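Local coordinates for protein arabinan endo-1,5-alpha-l-arabinosidase A (PDB 1GYH) that hydrolyses the alpha-1,5-arabinofuranosyl bonds of linear arabinan, releasing almost exclusively arabinotriose, and so takes part in breaking down the plant cell wall, at residues V56-P67 against Y80-A91; S143-L151 against D183-P194. All blocks are in the same frame, centred on the assembly; numbering follows the deposited sequence.

Both contacts belong to the five-bladed beta-propeller of this family 43 glycoside hydrolase. Contact 1 comes first along the chain and is complete before contact 2 begins. It lies within one blade, joining the loop 57-62 after helix 53-56 and the hairpin of strands 63-72 and 75-82 to the turn before strand 90-97. Contact 2 joins two successive blades, the sheet holding strand 140-144 and the sheet holding strand 191-199. Their centres are about 15 Å apart, and they meet where CH2 of Trp148 packs against the backbone of Gly86, Lys87 and Asn88. Both carry residues that probably bind substrate, and contact 2 adds Glu192, the probable proton donor. Together they probably form neighbouring parts of the active-site surface.

Contact 1. Residues V56-P67 against Y80-A91; sequences VSPSFDGHLWAP and YSVSAFGKNTSA
Strands 63-67 and 80-82 run roughly antiparallel at 137°, and Trp65 and Ser81 form a hydrogen-bonded pair, with Trp65 N giving a nearly straight bond to Ser81 O. Trp65 O accepts twice, from Ser81 N in its carbonyl plane and from Ser81 OG, 3.0 Å away and above that plane. The Trp65 indole, with CG beside its backbone N (chi1 -55°), lies over the segment 80-91. Ser83 CB sits under one face of its six-membered ring, 3.8 Å from the centroid. The Phe85 ring meets the same ring obliquely, planes 39° apart, with Trp65 CZ2 over the centre of the Phe85 face. Ser57 OG donates to Ser83 O at 2.8 Å, coming from above the carbonyl plane. Val82 divides its branches: CG1 faces Val56, Ser57 and Phe60, while CG2 touches Leu64 CD2 at 3.6 Å. One water links His63 O to Ser83 N. Asp61, Gly62 and His63, with Gly86 and Lys87, probably bind substrate; Asp61 OD1 closes an Asx turn on His63 N. Tyr80 OH bonds Asp111 on strand 110-118, Ala53 of helix 53-56 touches Phe60 and Val82, and strand 25-26 flanks strand 63-72 in the sheet.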
loop_
_atom_site.group_PDB
_atom_site.type_symbol
_atom_site.label_atom_id
_atom_site.label_comp_id
_atom_site.label_asym_id
_atom_site.label_seq_id
_atom_site.Cartn_x
_atom_site.Cartn_y
_atom_site.Cartn_z
ATOM N N VAL A 56 19.448 2.291 8.930
ATOM C CA VAL A 56 18.453 1.261 9.119
ATOM C C VAL A 56 18.815 0.012 8.264
ATOM O O VAL A 56 18.743 -1.134 8.747
ATOM C CB VAL A 56 17.022 1.794 8.755
ATOM C CG1 VAL A 56 16.020 0.646 8.669
ATOM C CG2 VAL A 56 16.551 2.857 9.782
ATOM N N SER A 57 19.193 0.245 7.005
ATOM C CA SER A 57 19.481 -0.815 6.008
ATOM C C SER A 57 20.885 -0.609 5.399
ATOM O O SER A 57 21.041 0.101 4.411
ATOM C CB SER A 57 18.425 -0.794 4.891
ATOM O OG SER A 57 18.538 -1.889 3.998
ATOM N N PRO A 58 21.934 -1.161 6.014
ATOM C CA PRO A 58 23.303 -0.895 5.526
ATOM C C PRO A 58 23.507 -1.168 4.020
ATOM O O PRO A 58 24.224 -0.400 3.383
ATOM C CB PRO A 58 24.202 -1.820 6.404
ATOM C CG PRO A 58 23.410 -2.129 7.621
ATOM C CD PRO A 58 21.926 -2.018 7.215
ATOM N N SER A 59 22.872 -2.205 3.475
ATOM C CA SER A 59 22.937 -2.516 2.030
ATOM C C SER A 59 21.864 -1.834 1.156
ATOM O O SER A 59 21.647 -2.217 0.010
ATOM C CB SER A 59 22.799 -4.018 1.837
ATOM O OG SER A 59 21.465 -4.428 2.114
ATOM N N PHE A 60 21.193 -0.835 1.708
ATOM C CA PHE A 60 20.184 -0.074 0.966
ATOM C C PHE A 60 20.665 0.274 -0.437
ATOM O O PHE A 60 21.740 0.850 -0.574
ATOM C CB PHE A 60 19.934 1.239 1.703
ATOM C CG PHE A 60 18.852 2.068 1.090
ATOM C CD1 PHE A 60 17.544 1.582 1.057
ATOM C CD2 PHE A 60 19.119 3.304 0.570
ATOM C CE1 PHE A 60 16.507 2.335 0.489
ATOM C CE2 PHE A 60 18.081 4.053 0.011
ATOM C CZ PHE A 60 16.775 3.541 -0.006
ATOM N N ASP A 61 19.860 -0.050 -1.454
ATOM C CA ASP A 61 20.182 0.218 -2.894
ATOM C C ASP A 61 19.538 1.434 -3.542
ATOM O O ASP A 61 19.599 1.580 -4.760
ATOM C CB ASP A 61 19.892 -1.013 -3.783
ATOM C CG ASP A 61 18.432 -1.437 -3.799
ATOM O OD1 ASP A 61 17.523 -0.746 -3.265
ATOM O OD2 ASP A 61 18.073 -2.498 -4.350
ATOM N N GLY A 62 18.931 2.313 -2.760
ATOM C CA GLY A 62 18.239 3.464 -3.308
ATOM C C GLY A 62 16.743 3.313 -3.625
ATOM O O GLY A 62 16.094 4.323 -3.833
ATOM N N HIS A 63 16.226 2.089 -3.657
ATOM C CA HIS A 63 14.809 1.814 -3.944
ATOM C C HIS A 63 13.959 1.894 -2.679
ATOM O O HIS A 63 14.117 1.098 -1.748
ATOM C CB HIS A 63 14.609 0.436 -4.596
ATOM C CG HIS A 63 15.207 0.344 -5.959
ATOM N ND1 HIS A 63 14.454 0.287 -7.118
ATOM C CD2 HIS A 63 16.502 0.351 -6.349
ATOM C CE1 HIS A 63 15.265 0.251 -8.158
ATOM N NE2 HIS A 63 16.510 0.310 -7.722
ATOM N N LEU A 64 13.055 2.874 -2.650
ATOM C CA LEU A 64 12.075 2.990 -1.572
ATOM C C LEU A 64 10.824 2.211 -1.935
ATOM O O LEU A 64 10.478 2.111 -3.117
ATOM C CB LEU A 64 11.756 4.465 -1.303
ATOM C CG LEU A 64 12.939 5.333 -0.856
ATOM C CD1 LEU A 64 12.565 6.842 -0.826
ATOM C CD2 LEU A 64 13.404 4.870 0.528
ATOM N N TRP A 65 10.156 1.634 -0.928
ATOM C CA TRP A 65 9.060 0.697 -1.187
ATOM C C TRP A 65 7.706 1.203 -0.655
ATOM O O TRP A 65 7.651 1.846 0.399
ATOM C CB TRP A 65 9.253 -0.645 -0.509
ATOM C CG TRP A 65 10.549 -1.471 -0.761
ATOM C CD1 TRP A 65 11.568 -1.226 -1.616
ATOM C CD2 TRP A 65 10.874 -2.674 -0.073
ATOM N NE1 TRP A 65 12.524 -2.211 -1.497
ATOM C CE2 TRP A 65 12.102 -3.123 -0.554
ATOM C CE3 TRP A 65 10.229 -3.419 0.914
ATOM C CZ2 TRP A 65 12.719 -4.301 -0.079
ATOM C CZ3 TRP A 65 10.842 -4.623 1.392
ATOM C CH2 TRP A 65 12.076 -5.028 0.891
ATOM N N ALA A 66 6.653 0.834 -1.386
ATOM C CA ALA A 66 5.247 0.810 -0.892
ATOM C C ALA A 66 4.765 2.147 -0.319
ATOM O O ALA A 66 4.400 2.272 0.849
ATOM C CB ALA A 66 5.082 -0.360 0.117
ATOM N N PRO A 67 4.727 3.167 -1.161
ATOM C CA PRO A 67 4.354 4.482 -0.697
ATOM C C PRO A 67 2.832 4.533 -0.328
ATOM O O PRO A 67 2.025 3.699 -0.800
ATOM C CB PRO A 67 4.631 5.368 -1.913
ATOM C CG PRO A 67 4.485 4.481 -3.100
ATOM C CD PRO A 67 4.971 3.133 -2.618
ATOM N N TYR A 80 6.669 6.180 3.127
ATOM C CA TYR A 80 7.551 5.364 2.293
ATOM C C TYR A 80 8.320 4.414 3.226
ATOM O O TYR A 80 8.442 4.691 4.428
ATOM C CB TYR A 80 8.528 6.252 1.458
ATOM C CG TYR A 80 9.450 7.129 2.309
ATOM C CD1 TYR A 80 10.635 6.607 2.830
ATOM C CD2 TYR A 80 9.090 8.446 2.671
ATOM C CE1 TYR A 80 11.467 7.357 3.638
ATOM C CE2 TYR A 80 9.901 9.223 3.498
ATOM C CZ TYR A 80 11.112 8.666 3.986
ATOM O OH TYR A 80 11.970 9.374 4.799
ATOM N N SER A 81 8.816 3.304 2.660
ATOM C CA SER A 81 9.474 2.230 3.425
ATOM C C SER A 81 10.950 2.097 2.992
ATOM O O SER A 81 11.262 2.091 1.806
ATOM C CB SER A 81 8.754 0.881 3.221
ATOM O OG SER A 81 7.329 1.021 3.270
ATOM N N VAL A 82 11.829 2.035 3.979
ATOM C CA VAL A 82 13.260 1.653 3.817
ATOM C C VAL A 82 13.415 0.241 4.401
ATOM O O VAL A 82 13.050 -0.027 5.540
ATOM C CB VAL A 82 14.143 2.645 4.569
ATOM C CG1 VAL A 82 15.576 2.112 4.704
ATOM C CG2 VAL A 82 14.149 4.011 3.891
ATOM N N SER A 83 13.953 -0.686 3.624
ATOM C CA SER A 83 14.041 -2.062 4.079
ATOM C C SER A 83 15.188 -2.834 3.432
ATOM O O SER A 83 16.067 -2.248 2.792
ATOM C CB SER A 83 12.708 -2.762 3.794
ATOM O OG SER A 83 12.572 -3.979 4.521
ATOM N N ALA A 84 15.164 -4.142 3.633
ATOM C CA ALA A 84 16.062 -5.071 2.957
ATOM C C ALA A 84 15.356 -6.388 2.723
ATOM O O ALA A 84 14.659 -6.915 3.607
ATOM C CB ALA A 84 17.354 -5.291 3.820
ATOM N N PHE A 85 15.536 -6.949 1.540
ATOM C CA PHE A 85 14.794 -8.160 1.182
ATOM C C PHE A 85 14.991 -9.287 2.170
ATOM O O PHE A 85 16.118 -9.606 2.552
ATOM C CB PHE A 85 15.138 -8.623 -0.258
ATOM C CG PHE A 85 14.353 -7.872 -1.324
ATOM C CD1 PHE A 85 12.964 -8.054 -1.441
ATOM C CD2 PHE A 85 14.991 -6.938 -2.161
ATOM C CE1 PHE A 85 12.208 -7.340 -2.411
ATOM C CE2 PHE A 85 14.264 -6.223 -3.151
ATOM C CZ PHE A 85 12.868 -6.427 -3.275
ATOM N N GLY A 86 13.887 -9.877 2.608
ATOM C CA GLY A 86 13.937 -10.992 3.519
ATOM C C GLY A 86 14.093 -10.675 5.007
ATOM O O GLY A 86 14.070 -11.599 5.827
ATOM N N LYS A 87 14.277 -9.402 5.353
ATOM C CA LYS A 87 14.567 -9.005 6.717
ATOM C C LYS A 87 13.591 -7.980 7.295
ATOM O O LYS A 87 12.847 -7.323 6.567
ATOM C CB LYS A 87 15.970 -8.428 6.762
ATOM C CG LYS A 87 17.012 -9.435 6.257
ATOM C CD LYS A 87 18.389 -9.041 6.731
ATOM C CE LYS A 87 19.311 -8.694 5.628
ATOM N NZ LYS A 87 20.634 -9.206 6.044
ATOM N N ASN A 88 13.600 -7.818 8.603
ATOM C CA ASN A 88 12.773 -6.765 9.189
ATOM C C ASN A 88 13.584 -5.641 9.774
ATOM O O ASN A 88 13.155 -5.012 10.715
ATOM C CB ASN A 88 11.695 -7.315 10.161
ATOM C CG ASN A 88 12.265 -7.895 11.454
ATOM O OD1 ASN A 88 13.393 -8.423 11.502
ATOM N ND2 ASN A 88 11.460 -7.812 12.522
ATOM N N THR A 89 14.772 -5.407 9.210
ATOM C CA THR A 89 15.530 -4.171 9.419
ATOM C C THR A 89 14.891 -3.107 8.503
ATOM O O THR A 89 15.287 -2.931 7.322
ATOM C CB THR A 89 16.991 -4.344 9.033
ATOM O OG1 THR A 89 17.098 -4.838 7.673
ATOM C CG2 THR A 89 17.720 -5.406 9.965
ATOM N N SER A 90 13.870 -2.438 9.040
ATOM C CA SER A 90 12.954 -1.629 8.212
ATOM C C SER A 90 12.421 -0.447 8.994
ATOM O O SER A 90 12.370 -0.464 10.232
ATOM C CB SER A 90 11.720 -2.435 7.775
ATOM O OG SER A 90 12.074 -3.676 7.187
ATOM N N ALA A 91 12.034 0.578 8.257
ATOM C CA ALA A 91 11.399 1.740 8.860
ATOM C C ALA A 91 10.516 2.443 7.828
ATOM O O ALA A 91 10.835 2.472 6.608
ATOM C CB ALA A 91 12.428 2.736 9.408
HETATM O O HOH W 1 16.981 -1.450 -0.477
HETATM O O HOH W 2 13.880 -0.081 0.798
#

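Contact 2. Residues S143-L151 against D183-P194; sequences SFGSFWGGL and DSQAGSAQIEAP
The end of strand 140-144 and the turn after it run beside the start of strand 191-199, bridged once at Ser146 and Glu192, whose CA atoms are 4.0 Å apart. Two backbone bonds frame the bridge, Phe147 N to Ile191 O and Ala193 N to Gly145 O. A type II' turn from Phe147 to Gly150 then sends the chain back into Leu151.

Ser146 OG donates to Glu192 OE1 at 2.6 Å, on the anti lone pair of the carboxylate. Tyr220 OH bonds the other oxygen, OE2, so both oxygens are held and the rotation of the group is restrained. Glu192 is the probable proton donor, and Ser146 probably binds substrate. The contact is a junction between successive blades of the five-bladed propeller, and the Ser146 bond probably helps to position the acid.

Phe147 lays one face against the chain at 189-190. Ala189 O is 3.3 Å above its plane, and Gln190 CA lies over the same face. Glu192 OE1 is at the ring edge. Trp148 points in a different direction, and with CG beside its backbone N (chi1 -76°) the indole reaches the loop 183-186. Its NE1 donates to Asp183 O at 2.8 Å, in the plane of the indole. Ala186 CA stands almost squarely over the six-membered ring, 3.5 Å from its centroid. Ala186 O accepts from Trp148 N, and a water joins it to Trp148 O.

Leu151 CD1 touches both Ile191 CD1, at 3.8 Å, and Pro194 CB. Pro194 CG also packs on Ser143 OG, while Ile172 of strand 169-173 borders Ser143 and Leu151.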
loop_
_atom_site.group_PDB
_atom_site.type_symbol
_atom_site.label_atom_id
_atom_site.label_comp_id
_atom_site.label_asym_id
_atom_site.label_seq_id
_atom_site.Cartn_x
_atom_site.Cartn_y
_atom_site.Cartn_z
ATOM N N SER A 143 -2.073 1.840 9.317
ATOM C CA SER A 143 -1.924 0.406 9.239
ATOM C C SER A 143 -0.638 0.093 8.465
ATOM O O SER A 143 -0.221 0.846 7.609
ATOM C CB SER A 143 -3.140 -0.278 8.576
ATOM O OG SER A 143 -3.291 0.069 7.198
ATOM N N PHE A 144 -0.030 -1.034 8.754
ATOM C CA PHE A 144 1.174 -1.449 8.031
ATOM C C PHE A 144 1.461 -2.921 8.298
ATOM O O PHE A 144 0.834 -3.550 9.165
ATOM C CB PHE A 144 2.398 -0.601 8.471
ATOM C CG PHE A 144 2.950 -1.001 9.841
ATOM C CD1 PHE A 144 2.391 -0.483 11.008
ATOM C CD2 PHE A 144 4.016 -1.903 9.952
ATOM C CE1 PHE A 144 2.865 -0.846 12.247
ATOM C CE2 PHE A 144 4.502 -2.281 11.212
ATOM C CZ PHE A 144 3.946 -1.762 12.348
ATOM N N GLY A 145 2.408 -3.477 7.555
ATOM C CA GLY A 145 2.959 -4.771 7.923
ATOM C C GLY A 145 3.178 -5.745 6.782
ATOM O O GLY A 145 2.670 -5.554 5.658
ATOM N N SER A 146 3.973 -6.775 7.070
ATOM C CA SER A 146 4.339 -7.821 6.082
ATOM C C SER A 146 5.017 -8.966 6.802
ATOM O O SER A 146 6.029 -8.746 7.473
ATOM C CB SER A 146 5.323 -7.238 5.049
ATOM O OG SER A 146 5.772 -8.228 4.109
ATOM N N PHE A 147 4.439 -10.161 6.718
ATOM C CA PHE A 147 4.983 -11.370 7.327
ATOM C C PHE A 147 5.156 -11.208 8.861
ATOM O O PHE A 147 4.436 -10.447 9.513
ATOM C CB PHE A 147 6.274 -11.835 6.544
ATOM C CG PHE A 147 6.010 -12.419 5.147
ATOM C CD1 PHE A 147 5.578 -11.623 4.086
ATOM C CD2 PHE A 147 6.226 -13.747 4.889
ATOM C CE1 PHE A 147 5.348 -12.153 2.840
ATOM C CE2 PHE A 147 5.994 -14.303 3.595
ATOM C CZ PHE A 147 5.581 -13.519 2.589
ATOM N N TRP A 148 6.100 -11.933 9.465
ATOM C CA TRP A 148 6.222 -11.942 10.924
ATOM C C TRP A 148 4.832 -12.125 11.585
ATOM O O TRP A 148 4.100 -13.052 11.196
ATOM C CB TRP A 148 7.020 -10.700 11.384
ATOM C CG TRP A 148 8.543 -10.881 11.115
ATOM C CD1 TRP A 148 9.506 -11.352 12.010
ATOM C CD2 TRP A 148 9.233 -10.656 9.877
ATOM N NE1 TRP A 148 10.736 -11.387 11.394
ATOM C CE2 TRP A 148 10.606 -10.981 10.087
ATOM C CE3 TRP A 148 8.845 -10.205 8.609
ATOM C CZ2 TRP A 148 11.569 -10.867 9.075
ATOM C CZ3 TRP A 148 9.813 -10.094 7.590
ATOM C CH2 TRP A 148 11.166 -10.428 7.843
ATOM N N GLY A 149 4.503 -11.312 12.583
ATOM C CA GLY A 149 3.255 -11.414 13.351
ATOM C C GLY A 149 2.071 -10.619 12.762
ATOM O O GLY A 149 1.077 -10.329 13.471
ATOM N N GLY A 150 2.184 -10.269 11.486
ATOM C CA GLY A 150 1.105 -9.717 10.681
ATOM C C GLY A 150 0.937 -8.196 10.617
ATOM O O GLY A 150 1.902 -7.427 10.686
ATOM N N LEU A 151 -0.335 -7.774 10.522
ATOM C CA LEU A 151 -0.680 -6.400 10.190
ATOM C C LEU A 151 -1.174 -5.666 11.426
ATOM O O LEU A 151 -1.936 -6.204 12.220
ATOM C CB LEU A 151 -1.703 -6.366 9.056
ATOM C CG LEU A 151 -1.486 -7.292 7.877
ATOM C CD1 LEU A 151 -2.514 -7.063 6.765
ATOM C CD2 LEU A 151 -0.025 -7.134 7.300
ATOM N N ASP A 183 13.234 -15.194 15.500
ATOM C CA ASP A 183 12.596 -13.885 15.353
ATOM C C ASP A 183 13.026 -13.127 14.087
ATOM O O ASP A 183 12.292 -12.255 13.577
ATOM C CB ASP A 183 12.871 -13.004 16.564
ATOM C CG ASP A 183 12.013 -13.370 17.790
ATOM O OD1 ASP A 183 11.378 -14.429 17.841
ATOM O OD2 ASP A 183 11.891 -12.625 18.775
ATOM N N SER A 184 14.194 -13.459 13.559
ATOM C CA SER A 184 14.715 -12.775 12.375
ATOM C C SER A 184 14.166 -13.260 11.004
ATOM O O SER A 184 14.414 -12.623 9.945
ATOM C CB SER A 184 16.235 -12.929 12.403
ATOM O OG SER A 184 16.593 -11.858 13.284
ATOM N N GLN A 185 13.469 -14.399 11.025
ATOM C CA GLN A 185 12.928 -15.041 9.829
ATOM C C GLN A 185 11.485 -14.587 9.562
ATOM O O GLN A 185 10.683 -14.476 10.506
ATOM C CB GLN A 185 12.910 -16.539 10.045
ATOM C CG GLN A 185 14.280 -17.123 10.242
ATOM C CD GLN A 185 15.128 -16.933 9.014
ATOM O OE1 GLN A 185 16.150 -16.267 9.072
ATOM N NE2 GLN A 185 14.663 -17.461 7.877
ATOM N N ALA A 186 11.164 -14.341 8.296
ATOM C CA ALA A 186 9.843 -13.857 7.863
ATOM C C ALA A 186 8.661 -14.827 8.198
ATOM O O ALA A 186 7.564 -14.383 8.577
ATOM C CB ALA A 186 9.880 -13.515 6.366
ATOM N N GLY A 187 8.898 -16.141 8.107
ATOM C CA GLY A 187 7.904 -17.133 8.440
ATOM C C GLY A 187 7.057 -17.511 7.229
ATOM O O GLY A 187 7.330 -17.113 6.077
ATOM N N SER A 188 6.045 -18.316 7.512
ATOM C CA SER A 188 5.117 -18.853 6.519
ATOM C C SER A 188 3.810 -18.045 6.406
ATOM O O SER A 188 2.949 -18.396 5.611
ATOM C CB SER A 188 4.762 -20.304 6.859
ATOM O OG SER A 188 4.147 -20.374 8.144
ATOM N N ALA A 189 3.695 -16.991 7.198
ATOM C CA ALA A 189 2.533 -16.101 7.202
ATOM C C ALA A 189 2.609 -15.115 5.990
ATOM O O ALA A 189 3.107 -13.998 6.112
ATOM C CB ALA A 189 2.491 -15.372 8.516
ATOM N N GLN A 190 2.153 -15.566 4.817
ATOM C CA GLN A 190 2.275 -14.793 3.584
ATOM C C GLN A 190 1.090 -13.829 3.502
ATOM O O GLN A 190 0.103 -14.090 2.799
ATOM C CB GLN A 190 2.352 -15.719 2.356
ATOM C CG GLN A 190 3.500 -16.788 2.442
ATOM C CD GLN A 190 3.520 -17.849 1.380
ATOM O OE1 GLN A 190 4.492 -18.671 1.336
ATOM N NE2 GLN A 190 2.525 -17.864 0.509
ATOM N N ILE A 191 1.203 -12.750 4.277
ATOM C CA ILE A 191 0.223 -11.682 4.357
ATOM C C ILE A 191 0.927 -10.362 4.462
ATOM O O ILE A 191 1.861 -10.216 5.266
ATOM C CB ILE A 191 -0.763 -11.858 5.591
ATOM C CG1 ILE A 191 -1.782 -10.707 5.610
ATOM C CG2 ILE A 191 -0.034 -11.961 6.978
ATOM C CD1 ILE A 191 -2.839 -10.816 6.678
ATOM N N GLU A 192 0.516 -9.383 3.660
ATOM C CA GLU A 192 1.121 -8.041 3.717
ATOM C C GLU A 192 0.229 -6.953 3.098
ATOM O O GLU A 192 -0.795 -7.239 2.482
ATOM C CB GLU A 192 2.514 -8.023 3.006
ATOM C CG GLU A 192 2.485 -8.228 1.498
ATOM C CD GLU A 192 3.864 -8.380 0.863
ATOM O OE1 GLU A 192 4.893 -8.411 1.620
ATOM O OE2 GLU A 192 3.913 -8.480 -0.406
ATOM N N ALA A 193 0.685 -5.717 3.217
ATOM C CA ALA A 193 0.184 -4.579 2.448
ATOM C C ALA A 193 -1.295 -4.252 2.779
ATOM O O ALA A 193 -2.131 -4.242 1.889
ATOM C CB ALA A 193 0.354 -4.816 0.949
ATOM N N PRO A 194 -1.585 -3.900 4.015
ATOM C CA PRO A 194 -2.976 -3.565 4.355
ATOM C C PRO A 194 -3.423 -2.288 3.644
ATOM O O PRO A 194 -2.632 -1.363 3.403
ATOM C CB PRO A 194 -2.931 -3.284 5.833
ATOM C CG PRO A 194 -1.510 -2.770 6.077
ATOM C CD PRO A 194 -0.664 -3.670 5.143
HETATM O O HOH W 3 5.460 -15.248 10.243
#